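PDB 4Q8K: alginase, which cleaves alginate as a polysaccharide lyase of family 18, presumably by beta-elimination at the linkages between its uronic acid units. Local coordinates for residues 219-225 against 237-243; 251-255 against 327-331; 256-262 against 274-280. All coordinates share one frame; numbering follows the deposited sequence.

Contact 1 of 3, residues 219-225 against 237-243; sequences GGKTIIS and KVYVSDT. With CA (calcium ion), chain B; SO4 (sulfate ion), chain C.
Antiparallel strands 221-225 and 237-241, at 144° between their directions, are joined through the hydrogen-bonded pair T222-V240 (T222 N to V240 O 2.9 Å) and the non-hydrogen-bonded pairs K221-S241 and I223-Y239. K221, I223, Y239 and S241 stand on one face. With CG opposite the backbone N (chi1 172°), K221 runs fully extended: its CD passes S241 OG at 3.6 Å, its CE lies 3.7 Å from Y239 CD2, and NZ ends 2.6 Å from O1 of a sulfate. The same NZ donates to a water that also links S241 OG and T243 OG1, the latter bonded to E245 N too. I223 comes alongside Y239 and lays CG1 over a ring face, 28° off the normal, as a CH-pi contact. The phenol reaches on to the sulfate (Y239 OH to O3 3.0 Å); K237 NZ, salt-bridged to E271, adds a weak bond to this hydroxyl. The opposite face carries T222, V238 and V240; I224 packs CG1 on V238 CG1 and CD1 on V240 CG2. Where the strands end, D242 divides its carboxylate: OD1 binds the calcium ion at 2.4 Å, while OD2 takes the G219 N-H at 2.7 Å, on the anti side and tilted from the plane, and also that of G256. A methionine in place of K221 would probably leave the sulfate without its ammonium donor and the bridging water without one N-H. An ammonium and a phenol thus hold a sulfate, probably from the crystallisation liquor, and may mark an alginate carboxylate pocket, while D242 ties the strand ends to the metal.

Contact 2 of 3, residues 251-255 against 327-331; sequences SVANN and DPYTL. With CA (calcium ion), chain B.
D327 OD1 is gripped by the backbone N-H groups of T330 and of Y329, the residue whose ring reaches over to A253 and N254. Y329 N lies 2.9 Å from D327 OD1, nearly in line with the C-O bond, which makes an Asx turn; T330 N comes from above the carboxylate plane to the same OD1 at 3.3 Å. OD1 also lies at the edge of the Y329 ring, in its plane. With CG opposite its own carbonyl carbon (chi1 -68°), Y329 brings its ring to where the methyl of A253 lies over one face, CB standing 4.1 Å from the centroid and 27° off the normal, a CH-pi contact that is nearest at Y329 CD1. The same CB touches P328 O at 3.3 Å and P328 CB at 4.2 Å, resting between the proline and the tyrosine. N254 crosses the phenol end at a slant, its amide plane 78° from the ring plane. A253 and N254 are the middle residues of a type II turn, V252 to N255, whose ends hold the calcium ion: V252 O and N255 OD1 each bind it at 2.4 Å, with D242, D250, I257 and a water completing the site. Backbone bonds from D242 to N254 and from D244 to P328 tie both segments to the chain that follows strand 234-241. Chemically, A253, in the metal-binding turn, sets its methyl against the P328 carbonyl and ring and the Y329 face, while the D327 side chain, together with the L331 N to D327 O bond, probably helps fix the loop that presents the tyrosine.

Contact 3 of 3, residues 256-262 against 274-280; sequences GIFDVYV and FALGTMT. With CA (calcium ion), chain B.
V260 meets strand 274-280 with every side-chain atom: CB lies 3.8 Å from G277 O, CG1 comes near L276 CB, and CG2 reaches M279 SD at 4.0 Å. Placing CG1 opposite the backbone N (chi1 179°) is what turns CG2 to the sulfur of M279, whose chain crosses V260 at a slant. Further along the same face, M279 CG touches F258 CB, and M279 O sits at the edge of the F258 ring, 3.6 Å from CD1. V262 CG1 packs on F274 CB at 3.9 Å. Beneath V260 the backbone is irregular. V260 O accepts from two successive amides, L276 N at 2.8 Å and G277 N at 3.1 Å, both in its carbonyl plane, so the register slips by one residue before Y261 pairs with A275. V260 N answers with a nearly straight bond to G277 O. On the other face D259 stands beside T278; a water bridges D259 OD1 and G277 O, a second joins D259 OD2 to the calcium ion, and D250 N and S251 N also bond this carboxylate. I257 O binds the metal directly at 2.4 Å. Y261 stacks with Y239 and F248, close to the bound sulfate. This is a classic beta bulge within an antiparallel hairpin, set in the two-sheet beta jelly roll expected of concanavalin-like alginate lyases.

The three contacts follow one calcium-bound corner of the lyase domain. Contacts 1 and 3 are successive hairpins of one antiparallel sheet, their centres about 8 Å apart; strands 234-241 and 257-265 lie side by side, joined by bonds such as D259 N to S241 O. Contact 2 sits at the sheet's end, with centres about 12 Å from contact 1 and 13 Å from contact 3. Its first segment belongs to the loop connecting those strands, its second comes far later, after strand 321-324. Each contact supplies calcium ligands, so the ion pins the connecting loop onto both strand ends, probably steadying the sheet whose face carries the sulfate.

Contact 1 of 3, residues 219-225 against 237-243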
loop_
_atom_site.group_PDB
_atom_site.type_symbol
_atom_site.label_atom_id
_atom_site.label_comp_id
_atom_site.label_asym_id
_atom_site.label_seq_id
_atom_site.Cartn_x
_atom_site.Cartn_y
_atom_site.Cartn_z
ATOM N N GLY A 219 0.836 16.293 3.875
ATOM C CA GLY A 219 1.910 16.055 2.925
ATOM C C GLY A 219 2.356 14.606 2.854
ATOM O O GLY A 219 3.169 14.245 2.001
ATOM N N GLY A 220 1.823 13.774 3.744
ATOM C CA GLY A 220 2.197 12.371 3.768
ATOM C C GLY A 220 1.756 11.624 2.514
ATOM O O GLY A 220 0.771 12.000 1.863
ATOM N N LYS A 221 2.499 10.580 2.154
ATOM C CA LYS A 221 2.149 9.722 1.020
ATOM C C LYS A 221 2.539 8.278 1.320
ATOM O O LYS A 221 3.705 7.985 1.621
ATOM C CB LYS A 221 2.868 10.193 -0.237
ATOM C CG LYS A 221 2.726 9.266 -1.448
ATOM C CD LYS A 221 3.362 9.912 -2.654
ATOM C CE LYS A 221 3.290 9.021 -3.877
ATOM N NZ LYS A 221 3.907 9.668 -5.085
ATOM N N THR A 222 1.572 7.371 1.223
ATOM C CA THR A 222 1.862 5.971 1.511
ATOM C C THR A 222 1.215 5.044 0.495
ATOM O O THR A 222 0.230 5.411 -0.155
ATOM C CB THR A 222 1.364 5.567 2.903
ATOM O OG1 THR A 222 1.665 4.179 3.127
ATOM C CG2 THR A 222 -0.142 5.795 3.022
ATOM N N ILE A 223 1.794 3.855 0.352
ATOM C CA ILE A 223 1.165 2.781 -0.418
ATOM C C ILE A 223 0.577 1.784 0.580
ATOM O O ILE A 223 1.290 1.270 1.448
ATOM C CB ILE A 223 2.182 2.084 -1.360
ATOM C CG1 ILE A 223 2.738 3.075 -2.391
ATOM C CG2 ILE A 223 1.540 0.880 -2.086
ATOM C CD1 ILE A 223 3.888 2.504 -3.188
ATOM N N ILE A 224 -0.727 1.513 0.467
ATOM C CA ILE A 224 -1.418 0.703 1.479
ATOM C C ILE A 224 -1.761 -0.700 0.975
ATOM O O ILE A 224 -2.176 -1.558 1.748
ATOM C CB ILE A 224 -2.713 1.375 2.028
ATOM C CG1 ILE A 224 -3.769 1.544 0.933
ATOM C CG2 ILE A 224 -2.414 2.728 2.696
ATOM C CD1 ILE A 224 -5.103 1.998 1.470
ATOM N N SER A 225 -1.590 -0.917 -0.320
ATOM C CA SER A 225 -1.726 -2.258 -0.884
ATOM C C SER A 225 -1.060 -2.304 -2.253
ATOM O O SER A 225 -1.070 -1.323 -2.992
ATOM C CB SER A 225 -3.199 -2.695 -0.935
ATOM O OG SER A 225 -3.894 -2.067 -1.998
ATOM N N LYS A 237 -0.719 -0.694 -7.352
ATOM C CA LYS A 237 -0.403 0.065 -6.149
ATOM C C LYS A 237 -1.574 0.963 -5.789
ATOM O O LYS A 237 -2.112 1.656 -6.649
ATOM C CB LYS A 237 0.847 0.922 -6.361
ATOM C CG LYS A 237 2.131 0.132 -6.469
ATOM C CD LYS A 237 3.281 1.010 -6.942
ATOM C CE LYS A 237 3.095 1.422 -8.404
ATOM N NZ LYS A 237 4.222 2.271 -8.883
ATOM N N VAL A 238 -1.977 0.935 -4.531
ATOM C CA VAL A 238 -3.035 1.817 -4.048
ATOM C C VAL A 238 -2.400 2.818 -3.104
ATOM O O VAL A 238 -1.673 2.428 -2.177
ATOM C CB VAL A 238 -4.124 1.051 -3.295
ATOM C CG1 VAL A 238 -5.200 2.002 -2.789
ATOM C CG2 VAL A 238 -4.737 -0.022 -4.197
ATOM N N TYR A 239 -2.673 4.104 -3.335
ATOM C CA TYR A 239 -2.012 5.175 -2.584
ATOM C C TYR A 239 -2.981 6.001 -1.763
ATOM O O TYR A 239 -4.141 6.198 -2.132
ATOM C CB TYR A 239 -1.341 6.182 -3.518
ATOM C CG TYR A 239 -0.242 5.682 -4.418
ATOM C CD1 TYR A 239 -0.531 4.906 -5.528
ATOM C CD2 TYR A 239 1.093 6.037 -4.183
ATOM C CE1 TYR A 239 0.460 4.470 -6.373
ATOM C CE2 TYR A 239 2.099 5.604 -5.035
ATOM C CZ TYR A 239 1.777 4.820 -6.119
ATOM O OH TYR A 239 2.761 4.381 -6.972
ATOM N N VAL A 240 -2.458 6.529 -0.668
ATOM C CA VAL A 240 -3.096 7.600 0.073
ATOM C C VAL A 240 -2.047 8.721 0.133
ATOM O O VAL A 240 -0.976 8.550 0.713
ATOM C CB VAL A 240 -3.519 7.157 1.480
ATOM C CG1 VAL A 240 -4.150 8.315 2.240
ATOM C CG2 VAL A 240 -4.490 5.981 1.398
ATOM N N SER A 241 -2.349 9.851 -0.498
ATOM C CA SER A 241 -1.292 10.758 -0.947
ATOM C C SER A 241 -1.700 12.225 -0.889
ATOM O O SER A 241 -2.757 12.600 -1.389
ATOM C CB SER A 241 -0.904 10.382 -2.386
ATOM O OG SER A 241 0.016 11.292 -2.952
ATOM N N ASP A 242 -0.835 13.061 -0.315
ATOM C CA ASP A 242 -1.141 14.483 -0.159
ATOM C C ASP A 242 -0.124 15.317 -0.931
ATOM O O ASP A 242 0.545 16.169 -0.358
ATOM C CB ASP A 242 -1.166 14.870 1.331
ATOM C CG ASP A 242 -1.668 16.295 1.574
ATOM O OD1 ASP A 242 -2.225 16.890 0.637
ATOM O OD2 ASP A 242 -1.510 16.823 2.700
ATOM N N THR A 243 -0.002 15.055 -2.227
ATOM C CA THR A 243 1.009 15.715 -3.057
ATOM C C THR A 243 0.410 16.585 -4.150
ATOM O O THR A 243 -0.810 16.659 -4.313
ATOM C CB THR A 243 1.922 14.707 -3.777
ATOM O OG1 THR A 243 1.201 14.123 -4.870
ATOM C CG2 THR A 243 2.406 13.620 -2.816
HETATM CA CA CA B . -3.930 17.268 -0.966
HETATM S S SO4 C . 5.316 7.177 -7.723
HETATM O O1 SO4 C . 4.318 7.983 -7.047
HETATM O O2 SO4 C . 6.618 7.837 -7.685
HETATM O O3 SO4 C . 5.380 5.898 -7.012
HETATM O O4 SO4 C . 4.925 6.945 -9.114
HETATM O O HOH W 1 1.600 11.503 -5.622
HETATM O O HOH W 2 -3.110 15.832 -2.848
#

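Contact 2 of 3, residues 251-255 against 327-331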
loop_
_atom_site.group_PDB
_atom_site.type_symbol
_atom_site.label_atom_id
_atom_site.label_comp_id
_atom_site.label_asym_id
_atom_site.label_seq_id
_atom_site.Cartn_x
_atom_site.Cartn_y
_atom_site.Cartn_z
ATOM N N SER A 251 -5.187 16.750 -5.668
ATOM C CA SER A 251 -3.909 17.011 -6.327
ATOM C C SER A 251 -3.263 18.301 -5.831
ATOM O O SER A 251 -2.481 18.924 -6.545
ATOM C CB SER A 251 -4.073 17.054 -7.853
ATOM O OG SER A 251 -4.285 15.756 -8.393
ATOM N N VAL A 252 -3.590 18.696 -4.605
ATOM C CA VAL A 252 -2.970 19.868 -4.009
ATOM C C VAL A 252 -2.028 19.451 -2.886
ATOM O O VAL A 252 -2.453 18.882 -1.894
ATOM C CB VAL A 252 -4.023 20.847 -3.457
ATOM C CG1 VAL A 252 -3.344 21.982 -2.717
ATOM C CG2 VAL A 252 -4.902 21.385 -4.591
ATOM N N ALA A 253 -0.747 19.752 -3.035
ATOM C CA ALA A 253 0.246 19.319 -2.056
ATOM C C ALA A 253 0.004 19.874 -0.660
ATOM O O ALA A 253 -0.300 21.055 -0.491
ATOM C CB ALA A 253 1.653 19.684 -2.529
ATOM N N ASN A 254 0.137 19.008 0.340
ATOM C CA ASN A 254 0.295 19.450 1.720
ATOM C C ASN A 254 -0.892 20.228 2.302
ATOM O O ASN A 254 -0.695 21.116 3.134
ATOM C CB ASN A 254 1.576 20.297 1.831
ATOM C CG ASN A 254 2.113 20.376 3.249
ATOM O OD1 ASN A 254 1.999 19.429 4.026
ATOM N ND2 ASN A 254 2.711 21.522 3.596
ATOM N N ASN A 255 -2.116 19.897 1.883
ATOM C CA ASN A 255 -3.298 20.585 2.406
ATOM C C ASN A 255 -4.190 19.717 3.294
ATOM O O ASN A 255 -5.276 20.137 3.693
ATOM C CB ASN A 255 -4.123 21.216 1.283
ATOM C CG ASN A 255 -4.918 20.197 0.506
ATOM O OD1 ASN A 255 -4.621 19.014 0.564
ATOM N ND2 ASN A 255 -5.938 20.647 -0.220
ATOM N N ASP A 327 9.104 14.570 -1.334
ATOM C CA ASP A 327 8.601 15.920 -1.121
ATOM C C ASP A 327 7.244 16.012 -1.818
ATOM O O ASP A 327 7.137 15.653 -2.981
ATOM C CB ASP A 327 9.562 16.929 -1.742
ATOM C CG ASP A 327 9.279 18.352 -1.303
ATOM O OD1 ASP A 327 8.189 18.878 -1.632
ATOM O OD2 ASP A 327 10.154 18.944 -0.623
ATOM N N PRO A 328 6.204 16.476 -1.107
ATOM C CA PRO A 328 4.870 16.516 -1.725
ATOM C C PRO A 328 4.708 17.638 -2.754
ATOM O O PRO A 328 3.842 17.536 -3.624
ATOM C CB PRO A 328 3.940 16.744 -0.529
ATOM C CG PRO A 328 4.799 17.476 0.463
ATOM C CD PRO A 328 6.166 16.862 0.310
ATOM N N TYR A 329 5.539 18.677 -2.666
ATOM C CA TYR A 329 5.500 19.789 -3.613
ATOM C C TYR A 329 6.230 19.490 -4.914
ATOM O O TYR A 329 5.712 19.754 -5.997
ATOM C CB TYR A 329 6.102 21.058 -2.992
ATOM C CG TYR A 329 5.270 21.619 -1.868
ATOM C CD1 TYR A 329 4.162 22.407 -2.136
ATOM C CD2 TYR A 329 5.582 21.353 -0.542
ATOM C CE1 TYR A 329 3.389 22.920 -1.112
ATOM C CE2 TYR A 329 4.810 21.865 0.490
ATOM C CZ TYR A 329 3.715 22.648 0.193
ATOM O OH TYR A 329 2.930 23.164 1.202
ATOM N N THR A 330 7.437 18.947 -4.800
ATOM C CA THR A 330 8.316 18.759 -5.951
ATOM C C THR A 330 8.330 17.319 -6.452
ATOM O O THR A 330 8.833 17.033 -7.538
ATOM C CB THR A 330 9.763 19.140 -5.607
ATOM O OG1 THR A 330 10.278 18.222 -4.639
ATOM C CG2 THR A 330 9.825 20.555 -5.049
ATOM N N LEU A 331 7.848 16.408 -5.632
ATOM C CA LEU A 331 7.889 14.994 -5.946
ATOM C C LEU A 331 9.278 14.421 -6.001
ATOM O O LEU A 331 9.457 13.334 -6.466
ATOM C CB LEU A 331 7.206 14.721 -7.281
ATOM C CG LEU A 331 5.755 15.148 -7.374
ATOM C CD1 LEU A 331 5.160 14.780 -8.719
ATOM C CD2 LEU A 331 4.937 14.568 -6.259
HETATM CA CA CA B . -3.930 17.268 -0.966
HETATM O O HOH W 2 -3.110 15.832 -2.848
#

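Contact 3 of 3, residues 256-262 against 274-280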
loop_
_atom_site.group_PDB
_atom_site.type_symbol
_atom_site.label_atom_id
_atom_site.label_comp_id
_atom_site.label_asym_id
_atom_site.label_seq_id
_atom_site.Cartn_x
_atom_site.Cartn_y
_atom_site.Cartn_z
ATOM N N GLY A 256 -3.728 18.508 3.608
ATOM C CA GLY A 256 -4.445 17.650 4.533
ATOM C C GLY A 256 -5.523 16.820 3.859
ATOM O O GLY A 256 -6.126 15.951 4.484
ATOM N N ILE A 257 -5.780 17.100 2.587
ATOM C CA ILE A 257 -6.742 16.311 1.824
ATOM C C ILE A 257 -5.980 15.272 1.019
ATOM O O ILE A 257 -5.289 15.600 0.063
ATOM C CB ILE A 257 -7.588 17.185 0.881
ATOM C CG1 ILE A 257 -8.362 18.232 1.688
ATOM C CG2 ILE A 257 -8.545 16.318 0.062
ATOM C CD1 ILE A 257 -9.223 19.155 0.824
ATOM N N PHE A 258 -6.092 14.010 1.416
ATOM C CA PHE A 258 -5.340 12.964 0.754
ATOM C C PHE A 258 -6.122 12.418 -0.430
ATOM O O PHE A 258 -7.299 12.102 -0.303
ATOM C CB PHE A 258 -5.036 11.835 1.740
ATOM C CG PHE A 258 -4.220 12.278 2.908
ATOM C CD1 PHE A 258 -4.831 12.769 4.049
ATOM C CD2 PHE A 258 -2.834 12.252 2.845
ATOM C CE1 PHE A 258 -4.072 13.199 5.129
ATOM C CE2 PHE A 258 -2.064 12.686 3.920
ATOM C CZ PHE A 258 -2.688 13.162 5.063
ATOM N N ASP A 259 -5.461 12.339 -1.578
ATOM C CA ASP A 259 -6.001 11.629 -2.725
ATOM C C ASP A 259 -5.834 10.137 -2.491
ATOM O O ASP A 259 -4.790 9.682 -2.013
ATOM C CB ASP A 259 -5.250 12.026 -3.989
ATOM C CG ASP A 259 -5.530 13.456 -4.398
ATOM O OD1 ASP A 259 -6.702 13.759 -4.707
ATOM O OD2 ASP A 259 -4.592 14.273 -4.390
ATOM N N VAL A 260 -6.867 9.374 -2.819
ATOM C CA VAL A 260 -6.759 7.929 -2.784
ATOM C C VAL A 260 -6.897 7.485 -4.222
ATOM O O VAL A 260 -7.899 7.778 -4.876
ATOM C CB VAL A 260 -7.869 7.279 -1.944
ATOM C CG1 VAL A 260 -7.722 5.759 -1.970
ATOM C CG2 VAL A 260 -7.852 7.819 -0.520
ATOM N N TYR A 261 -5.878 6.818 -4.737
ATOM C CA TYR A 261 -5.871 6.456 -6.141
ATOM C C TYR A 261 -5.122 5.168 -6.350
ATOM O O TYR A 261 -4.430 4.669 -5.444
ATOM C CB TYR A 261 -5.257 7.575 -7.004
ATOM C CG TYR A 261 -3.812 7.924 -6.696
ATOM C CD1 TYR A 261 -2.762 7.275 -7.340
ATOM C CD2 TYR A 261 -3.508 8.926 -5.792
ATOM C CE1 TYR A 261 -1.445 7.609 -7.079
ATOM C CE2 TYR A 261 -2.184 9.267 -5.517
ATOM C CZ TYR A 261 -1.167 8.607 -6.166
ATOM O OH TYR A 261 0.143 8.944 -5.885
ATOM N N VAL A 262 -5.254 4.632 -7.553
ATOM C CA VAL A 262 -4.589 3.398 -7.888
ATOM C C VAL A 262 -3.756 3.561 -9.148
ATOM O O VAL A 262 -4.128 4.297 -10.070
ATOM C CB VAL A 262 -5.615 2.253 -8.058
ATOM C CG1 VAL A 262 -6.591 2.582 -9.194
ATOM C CG2 VAL A 262 -4.894 0.944 -8.321
ATOM N N PHE A 274 -5.751 6.147 -11.674
ATOM C CA PHE A 274 -7.177 6.412 -11.552
ATOM C C PHE A 274 -7.515 6.897 -10.156
ATOM O O PHE A 274 -7.191 6.239 -9.168
ATOM C CB PHE A 274 -7.957 5.132 -11.846
ATOM C CG PHE A 274 -9.404 5.360 -12.184
ATOM C CD1 PHE A 274 -10.358 5.452 -11.185
ATOM C CD2 PHE A 274 -9.811 5.448 -13.507
ATOM C CE1 PHE A 274 -11.702 5.643 -11.500
ATOM C CE2 PHE A 274 -11.159 5.644 -13.828
ATOM C CZ PHE A 274 -12.103 5.739 -12.817
ATOM N N ALA A 275 -8.178 8.048 -10.073
ATOM C CA ALA A 275 -8.587 8.590 -8.785
ATOM C C ALA A 275 -9.833 7.891 -8.234
ATOM O O ALA A 275 -10.843 7.765 -8.930
ATOM C CB ALA A 275 -8.812 10.104 -8.880
ATOM N N LEU A 276 -9.755 7.458 -6.977
ATOM C CA LEU A 276 -10.873 6.777 -6.331
ATOM C C LEU A 276 -11.637 7.689 -5.378
ATOM O O LEU A 276 -12.851 7.625 -5.287
ATOM C CB LEU A 276 -10.366 5.526 -5.596
ATOM C CG LEU A 276 -9.693 4.540 -6.563
ATOM C CD1 LEU A 276 -8.873 3.500 -5.808
ATOM C CD2 LEU A 276 -10.729 3.884 -7.498
ATOM N N GLY A 277 -10.927 8.540 -4.651
ATOM C CA GLY A 277 -11.587 9.433 -3.720
ATOM C C GLY A 277 -10.608 10.351 -3.029
ATOM O O GLY A 277 -9.441 10.407 -3.406
ATOM N N THR A 278 -11.106 11.076 -2.032
ATOM C CA THR A 278 -10.277 11.892 -1.150
ATOM C C THR A 278 -10.731 11.702 0.291
ATOM O O THR A 278 -11.864 11.301 0.547
ATOM C CB THR A 278 -10.373 13.397 -1.490
ATOM O OG1 THR A 278 -11.740 13.822 -1.389
ATOM C CG2 THR A 278 -9.850 13.680 -2.889
ATOM N N MET A 279 -9.837 11.993 1.235
ATOM C CA MET A 279 -10.155 11.870 2.649
ATOM C C MET A 279 -9.295 12.825 3.453
ATOM O O MET A 279 -8.236 13.246 2.995
ATOM C CB MET A 279 -9.892 10.443 3.145
ATOM C CG MET A 279 -8.427 10.012 3.051
ATOM S SD MET A 279 -8.188 8.255 3.423
ATOM C CE MET A 279 -9.034 8.136 5.007
ATOM N N THR A 280 -9.761 13.152 4.652
ATOM C CA THR A 280 -8.936 13.870 5.603
ATOM C C THR A 280 -8.477 12.912 6.705
ATOM O O THR A 280 -9.065 11.846 6.922
ATOM C CB THR A 280 -9.654 15.121 6.187
ATOM O OG1 THR A 280 -10.856 14.727 6.866
ATOM C CG2 THR A 280 -9.996 16.102 5.069
HETATM CA CA CA B . -3.930 17.268 -0.966
HETATM O O HOH W 3 -8.303 11.727 -5.795
HETATM O O HOH W 2 -3.110 15.832 -2.848
#